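Alginate lyase (Bacteroides ovatus, PDB 3NNB) probably depolymerises the polysaccharide alginate by beta-elimination. Local coordinates at residues L180-S184 against K185-P189; T278-N281 against L282-L286; G307-I310 against T311-L314. One frame throughout, in Å; residues are numbered along the deposited sequence. Where two conformers were deposited one is given.

Contact 1: residues L180-S184 against K185-P189; sequences LMENS and KAFTP. With NA (sodium ion), chain B.
Lys185 follows directly on Ser184, whose carbonyl oxygen binds a sodium ion, and the chain from Lys185 to Pro189 closes the site. The Lys185 side chain sets out away from 180-184, although its CB still rests on Ser184 C; the Lys185 carbonyl accepts a hydrogen bond from water 1, a ligand of the ion, and so acts in the second shell. Ala186 carries the chain round the bend to Phe187, which returns to the first half through both its N-H and its O. Phe187 N donates to Ser184 OG over 3.1 Å with an N-H...O angle of 150°. That hydroxyl in turn donates to Met181 O, 2.7 Å from Ser184 OG, and lies in the carbonyl plane. Since Ser184 N donates there too, the carbonyl of selenomethionine Met181, first residue of the type I turn 181-184, takes two bonds from the last. Ser184 OG lies between its own N and carbonyl carbon (chi1 73°), from where it can serve both partners. Phe187 CB lies against Ser184 OG and 3.4 Å from Met181 O, and a chi1 of -159°, CG anti to the backbone N, carries the ring on toward Glu182 CA. At the centre of an inverse gamma turn, Phe187 O lies 2.4 Å from the sodium ion, beside Glu182 O at 2.4 Å and Ser184 O at 2.3 Å; three waters make six ligands. The Glu182 carboxylate instead forms a salt bridge with Lys192. Thr188, the N-cap, turns OG1 to Val191 N, and Pro189 begins helix 189-208. The loop joins this helix to helix 171-180, with Ser184 and Phe187 packed on helix 121-136.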
loop_
_atom_site.group_PDB
_atom_site.type_symbol
_atom_site.label_atom_id
_atom_site.label_comp_id
_atom_site.label_asym_id
_atom_site.label_seq_id
_atom_site.Cartn_x
_atom_site.Cartn_y
_atom_site.Cartn_z
ATOM N N LEU A 180 16.450 -2.750 -1.527
ATOM C CA LEU A 180 16.948 -3.699 -2.547
ATOM C C LEU A 180 17.979 -3.075 -3.510
ATOM O O LEU A 180 18.812 -3.786 -4.085
ATOM C CB LEU A 180 15.781 -4.333 -3.302
ATOM C CG LEU A 180 14.885 -5.309 -2.563
ATOM C CD1 LEU A 180 13.728 -5.707 -3.462
ATOM C CD2 LEU A 180 15.671 -6.528 -2.028
HETATM N N MSE A 181 17.913 -1.760 -3.669
HETATM C CA MSE A 181 18.830 -0.957 -4.497
HETATM C C MSE A 181 20.004 -0.305 -3.806
HETATM O O MSE A 181 20.782 0.379 -4.476
HETATM C CB MSE A 181 18.026 0.224 -5.118
HETATM C CG MSE A 181 17.299 -0.115 -6.252
HETATM SE SE MSE A 181 16.635 1.638 -6.874
HETATM C CE MSE A 181 14.992 1.868 -5.802
ATOM N N GLU A 182 20.143 -0.467 -2.500
ATOM C CA GLU A 182 21.148 0.265 -1.741
ATOM C C GLU A 182 22.574 -0.020 -2.234
ATOM O O GLU A 182 23.426 0.867 -2.185
ATOM C CB GLU A 182 21.015 -0.023 -0.225
ATOM C CG GLU A 182 19.838 0.694 0.362
ATOM C CD GLU A 182 19.758 0.594 1.874
ATOM O OE1 GLU A 182 20.666 -0.006 2.474
ATOM O OE2 GLU A 182 18.778 1.126 2.432
ATOM N N ASN A 183 22.825 -1.224 -2.724
ATOM C CA ASN A 183 24.174 -1.569 -3.237
ATOM C C ASN A 183 24.388 -1.144 -4.692
ATOM O O ASN A 183 25.452 -1.360 -5.235
ATOM C CB ASN A 183 24.563 -3.049 -2.996
ATOM C CG ASN A 183 23.719 -4.066 -3.803
ATOM O OD1 ASN A 183 22.818 -3.723 -4.562
ATOM N ND2 ASN A 183 24.022 -5.341 -3.597
ATOM N N SER A 184 23.384 -0.521 -5.323
ATOM C CA SER A 184 23.618 0.092 -6.631
ATOM C C SER A 184 24.580 1.269 -6.513
ATOM O O SER A 184 24.737 1.883 -5.427
ATOM C CB SER A 184 22.285 0.562 -7.239
ATOM O OG SER A 184 21.771 1.725 -6.595
ATOM N N LYS A 185 25.238 1.641 -7.616
ATOM C CA LYS A 185 26.080 2.810 -7.588
ATOM C C LYS A 185 25.283 4.117 -7.449
ATOM O O LYS A 185 25.733 5.048 -6.783
ATOM C CB LYS A 185 26.948 2.853 -8.850
ATOM C CG LYS A 185 27.887 1.642 -9.010
ATOM C CD LYS A 185 28.543 1.701 -10.387
ATOM C CE LYS A 185 28.673 0.347 -11.044
ATOM N NZ LYS A 185 29.750 -0.419 -10.356
ATOM N N ALA A 186 24.111 4.187 -8.086
ATOM C CA ALA A 186 23.305 5.412 -8.084
ATOM C C ALA A 186 22.718 5.738 -6.708
ATOM O O ALA A 186 22.566 6.905 -6.330
ATOM C CB ALA A 186 22.158 5.323 -9.109
ATOM N N PHE A 187 22.316 4.694 -5.970
ATOM C CA PHE A 187 21.657 4.904 -4.680
ATOM C C PHE A 187 22.781 5.048 -3.640
ATOM O O PHE A 187 23.190 4.062 -3.004
ATOM C CB PHE A 187 20.694 3.750 -4.331
ATOM C CG PHE A 187 19.622 4.132 -3.304
ATOM C CD1 PHE A 187 19.919 4.249 -1.968
ATOM C CD2 PHE A 187 18.312 4.331 -3.710
ATOM C CE1 PHE A 187 18.938 4.612 -1.061
ATOM C CE2 PHE A 187 17.345 4.687 -2.817
ATOM C CZ PHE A 187 17.647 4.853 -1.503
ATOM N N THR A 188 23.261 6.276 -3.493
ATOM C CA THR A 188 24.439 6.607 -2.716
ATOM C C THR A 188 24.092 6.800 -1.250
ATOM O O THR A 188 22.919 6.913 -0.876
ATOM C CB THR A 188 25.057 7.918 -3.180
ATOM O OG1 THR A 188 24.083 8.946 -3.039
ATOM C CG2 THR A 188 25.514 7.827 -4.681
ATOM N N PRO A 189 25.116 6.922 -0.414
ATOM C CA PRO A 189 24.834 7.327 0.981
ATOM C C PRO A 189 24.097 8.676 1.098
ATOM O O PRO A 189 23.254 8.830 1.976
ATOM C CB PRO A 189 26.232 7.387 1.617
ATOM C CG PRO A 189 27.019 6.374 0.811
ATOM C CD PRO A 189 26.511 6.482 -0.614
HETATM NA NA NA B . 24.933 2.417 -3.234
HETATM O O HOH W 1 26.445 4.166 -4.063
HETATM O O HOH W 2 26.838 0.955 -3.134
HETATM O O HOH W 3 25.769 2.833 -0.898
#

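Contact 2: residues T278-N281 against L282-L286; sequences TIFN and LGHML
Asn281 and His284 share water 4, which donates to Asn281 OD1 at 2.7 Å and lies as far, 2.7 Å, from His284 ND1, in the plane of the imidazole at its edge. The water bridges two side chains three residues apart and ties the rotation of the imidazole to the amide. On its other branch Asn281 ND2 is held by Gln265 and Gln258, so both ends of the amide have partners. The backbone bonds are those of a regular alpha-helix, each N-H meeting the carbonyl four residues earlier, from Leu282 on Thr278 to Met285 on Asn281. One face of the imidazole rests on a backbone oxygen: Phe280 O lies 3.2 Å from the His284 ring plane, over its centre, and makes no hydrogen bond to ND1. The His284 ring turns an edge to the phenyl in a T-shaped stack, with ring centroids 4.3 Å apart and planes at 64°. Its CE1 points in, above the middle of the Phe280 face and 3.4 Å from Phe280 CZ. The phenyl is swung to this position by a chi1 of -169°, with CG opposite the backbone N. Further round the helix, selenomethionine Met285 lays its methyl CE 3.6 Å from Asn281 ND2, while the side chains of Thr278 and Leu282 lie side by side, pointing the same way, with Thr278 CG2 4.2 Å from Leu282 CD1. The His284 ring also meets that of Tyr169. Helix 274-293 is bordered by helix 221-236 at Phe280, Asn281 and His284, by helix 336-351 at Ile279, and by helix 310-317 at Leu282 and Met285.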
loop_
_atom_site.group_PDB
_atom_site.type_symbol
_atom_site.label_atom_id
_atom_site.label_comp_id
_atom_site.label_asym_id
_atom_site.label_seq_id
_atom_site.Cartn_x
_atom_site.Cartn_y
_atom_site.Cartn_z
ATOM N N THR A 278 -12.947 -5.700 2.279
ATOM C CA THR A 278 -12.604 -6.858 3.124
ATOM C C THR A 278 -11.180 -7.316 2.744
ATOM O O THR A 278 -10.330 -7.574 3.607
ATOM C CB THR A 278 -13.590 -8.000 2.909
ATOM O OG1 THR A 278 -14.865 -7.661 3.492
ATOM C CG2 THR A 278 -13.082 -9.325 3.530
ATOM N N ILE A 279 -10.924 -7.414 1.458
ATOM C CA ILE A 279 -9.599 -7.842 0.961
ATOM C C ILE A 279 -8.487 -6.789 1.203
ATOM O O ILE A 279 -7.393 -7.127 1.574
ATOM C CB ILE A 279 -9.699 -8.221 -0.556
ATOM C CG1 ILE A 279 -10.552 -9.477 -0.711
ATOM C CG2 ILE A 279 -8.297 -8.372 -1.192
ATOM C CD1 ILE A 279 -10.937 -9.794 -2.165
ATOM N N PHE A 280 -8.810 -5.527 0.967
ATOM C CA PHE A 280 -7.903 -4.391 1.220
ATOM C C PHE A 280 -7.406 -4.448 2.655
ATOM O O PHE A 280 -6.186 -4.400 2.909
ATOM C CB PHE A 280 -8.713 -3.122 0.984
ATOM C CG PHE A 280 -7.925 -1.807 0.921
ATOM C CD1 PHE A 280 -7.015 -1.551 -0.086
ATOM C CD2 PHE A 280 -8.204 -0.791 1.831
ATOM C CE1 PHE A 280 -6.387 -0.301 -0.180
ATOM C CE2 PHE A 280 -7.580 0.434 1.752
ATOM C CZ PHE A 280 -6.682 0.685 0.752
ATOM N N ASN A 281 -8.323 -4.614 3.599
ATOM C CA ASN A 281 -7.954 -4.622 5.019
ATOM C C ASN A 281 -7.184 -5.887 5.370
ATOM O O ASN A 281 -6.203 -5.818 6.060
ATOM C CB ASN A 281 -9.200 -4.449 5.904
ATOM C CG ASN A 281 -8.950 -3.675 7.167
ATOM O OD1 ASN A 281 -8.014 -2.881 7.275
ATOM N ND2 ASN A 281 -9.862 -3.827 8.132
ATOM N N LEU A 282 -7.630 -7.038 4.864
ATOM C CA LEU A 282 -6.894 -8.292 5.098
ATOM C C LEU A 282 -5.466 -8.218 4.550
ATOM O O LEU A 282 -4.511 -8.703 5.195
ATOM C CB LEU A 282 -7.630 -9.491 4.483
ATOM C CG LEU A 282 -8.537 -10.274 5.401
ATOM C CD1 LEU A 282 -9.482 -11.155 4.563
ATOM C CD2 LEU A 282 -7.669 -11.083 6.434
ATOM N N GLY A 283 -5.293 -7.638 3.366
ATOM C CA GLY A 283 -3.939 -7.493 2.799
ATOM C C GLY A 283 -3.033 -6.610 3.679
ATOM O O GLY A 283 -1.847 -6.888 3.840
ATOM N N HIS A 284 -3.597 -5.569 4.260
ATOM C CA HIS A 284 -2.863 -4.687 5.151
ATOM C C HIS A 284 -2.558 -5.377 6.492
ATOM O O HIS A 284 -1.489 -5.157 7.094
ATOM C CB HIS A 284 -3.586 -3.379 5.347
ATOM C CG HIS A 284 -3.748 -2.620 4.078
ATOM N ND1 HIS A 284 -4.710 -1.641 3.921
ATOM C CD2 HIS A 284 -3.125 -2.745 2.882
ATOM C CE1 HIS A 284 -4.634 -1.171 2.683
ATOM N NE2 HIS A 284 -3.673 -1.809 2.036
HETATM N N MSE A 285 -3.480 -6.229 6.943
HETATM C CA MSE A 285 -3.217 -7.075 8.105
HETATM C C MSE A 285 -1.994 -7.958 7.842
HETATM O O MSE A 285 -1.130 -8.087 8.683
HETATM C CB MSE A 285 -4.408 -7.959 8.461
HETATM C CG MSE A 285 -5.624 -7.164 8.925
HETATM SE SE MSE A 285 -7.168 -8.287 9.098
HETATM C CE MSE A 285 -8.520 -6.942 9.480
ATOM N N LEU A 286 -1.967 -8.584 6.680
ATOM C CA LEU A 286 -0.851 -9.442 6.281
ATOM C C LEU A 286 0.444 -8.691 6.085
ATOM O O LEU A 286 1.516 -9.206 6.397
ATOM C CB LEU A 286 -1.224 -10.310 5.084
ATOM C CG LEU A 286 -2.362 -11.313 5.324
ATOM C CD1 LEU A 286 -2.914 -11.958 4.037
ATOM C CD2 LEU A 286 -1.873 -12.454 6.234
HETATM O O HOH W 4 -6.246 -1.279 6.102
#

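Contact 3: residues G307-I310 against T311-L314; sequences GRSI and TAAL
Ser309 reaches forward along the chain to Ala312, its OG accepting from Ala312 N over 3.0 Å with an N-H...O angle of 155°. The hydroxyl gets there because it stands between the backbone N and the carbonyl carbon of its own residue, with chi1 at 71°, while the extended backbone of Ser309 leaves it facing the first turn. The same OG is 3.6 Å from Thr311 CB and 3.7 Å from Ala312 CB, so the oxygen also lies against these two carbons. This is the classical N-cap: the side chain of the residue before helix 310-317 takes up an amide that has no carbonyl within the helix to bind. Ser309 O then receives Ala313 N, at 3.1 Å, as the first turn closes, and Ile310 O receives Leu314 N at 2.9 Å, nearly in line with the carbonyl bond. Ile310 and Leu314, four residues apart, point the same way and lie alongside each other, with Ile310 CG2 4.0 Å from Leu314 CD1. In Ile310 a chi1 of -66° puts CG2 opposite the backbone N, on the side of its own carbonyl, and so directs this branch toward Leu314. Leu314 also folds its CG to 3.4 Å from Ile310 O, flanking the carbonyl that its own amide binds. Ahead of the cap, the positive phi of Gly307 would jam a CB against the carbonyl O of the residue before, so glycine suits the position. The Arg308 side chain sets out away from 311-314, and its guanidinium is held by a salt bridge to Asp306 and a hydrogen bond from NH1 to Ile259 O.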
loop_
_atom_site.group_PDB
_atom_site.type_symbol
_atom_site.label_atom_id
_atom_site.label_comp_id
_atom_site.label_asym_id
_atom_site.label_seq_id
_atom_site.Cartn_x
_atom_site.Cartn_y
_atom_site.Cartn_z
ATOM N N GLY A 307 -12.317 -14.969 20.249
ATOM C CA GLY A 307 -12.007 -15.623 18.997
ATOM C C GLY A 307 -11.796 -14.699 17.802
ATOM O O GLY A 307 -11.775 -15.165 16.704
ATOM N N ARG A 308 -11.640 -13.396 18.016
ATOM C CA ARG A 308 -11.334 -12.471 16.908
ATOM C C ARG A 308 -9.878 -12.667 16.517
ATOM O O ARG A 308 -8.976 -12.678 17.382
ATOM C CB ARG A 308 -11.578 -11.051 17.344
ATOM C CG ARG A 308 -12.988 -10.810 17.903
ATOM C CD ARG A 308 -13.060 -9.520 18.626
ATOM N NE ARG A 308 -14.326 -9.343 19.355
ATOM C CZ ARG A 308 -15.305 -8.529 18.990
ATOM N NH1 ARG A 308 -15.245 -7.775 17.882
ATOM N NH2 ARG A 308 -16.393 -8.473 19.737
ATOM N N SER A 309 -9.642 -12.809 15.214
ATOM C CA SER A 309 -8.293 -13.027 14.721
ATOM C C SER A 309 -8.239 -12.858 13.212
ATOM O O SER A 309 -9.277 -12.876 12.534
ATOM C CB SER A 309 -7.860 -14.462 15.072
ATOM O OG SER A 309 -8.561 -15.437 14.300
ATOM N N ILE A 310 -7.032 -12.752 12.666
ATOM C CA ILE A 310 -6.859 -12.799 11.210
ATOM C C ILE A 310 -7.373 -14.109 10.613
ATOM O O ILE A 310 -8.010 -14.122 9.548
ATOM C CB ILE A 310 -5.390 -12.533 10.829
ATOM C CG1 ILE A 310 -5.005 -11.085 11.211
ATOM C CG2 ILE A 310 -5.166 -12.835 9.326
ATOM C CD1 ILE A 310 -3.482 -10.789 11.097
ATOM N N THR A 311 -7.176 -15.229 11.323
ATOM C CA THR A 311 -7.714 -16.493 10.854
ATOM C C THR A 311 -9.250 -16.420 10.731
ATOM O O THR A 311 -9.806 -16.876 9.747
ATOM C CB THR A 311 -7.323 -17.657 11.799
ATOM O OG1 THR A 311 -5.888 -17.809 11.784
ATOM C CG2 THR A 311 -7.995 -18.974 11.347
ATOM N N ALA A 312 -9.920 -15.812 11.696
ATOM C CA ALA A 312 -11.375 -15.713 11.630
ATOM C C ALA A 312 -11.784 -14.882 10.425
ATOM O O ALA A 312 -12.688 -15.246 9.678
ATOM C CB ALA A 312 -11.935 -15.130 12.887
ATOM N N ALA A 313 -11.038 -13.815 10.195
ATOM C CA ALA A 313 -11.349 -12.928 9.078
ATOM C C ALA A 313 -11.184 -13.663 7.727
ATOM O O ALA A 313 -11.949 -13.449 6.790
ATOM C CB ALA A 313 -10.494 -11.630 9.158
ATOM N N LEU A 314 -10.138 -14.486 7.606
ATOM C CA LEU A 314 -9.918 -15.309 6.433
ATOM C C LEU A 314 -10.996 -16.354 6.242
ATOM O O LEU A 314 -11.463 -16.573 5.107
ATOM C CB LEU A 314 -8.547 -16.008 6.536
ATOM C CG LEU A 314 -7.326 -15.099 6.377
ATOM C CD1 LEU A 314 -6.077 -15.843 6.899
ATOM C CD2 LEU A 314 -7.073 -14.667 4.907
#

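Followed from the N terminus, the three contacts come in series, none enclosing or crossing another, and each is a local turn or stretch of helix that closes no long loop. Contact 1 shapes the link between helix 171-180 and helix 189-208. Contact 2 lies within helix 274-293, its centre about 31 Å from that of contact 1, and contact 3 opens the next helix, 310-317, across the chain's centre from contact 1. Contacts 2 and 3 touch: Leu282 CD2 lies 3.9 Å from Leu314 CD2, and Met285 CB packs on Ile310 CD1, joining successive helices. The mainly helical architecture is consistent with an alpha/alpha toroid built of helical hairpins.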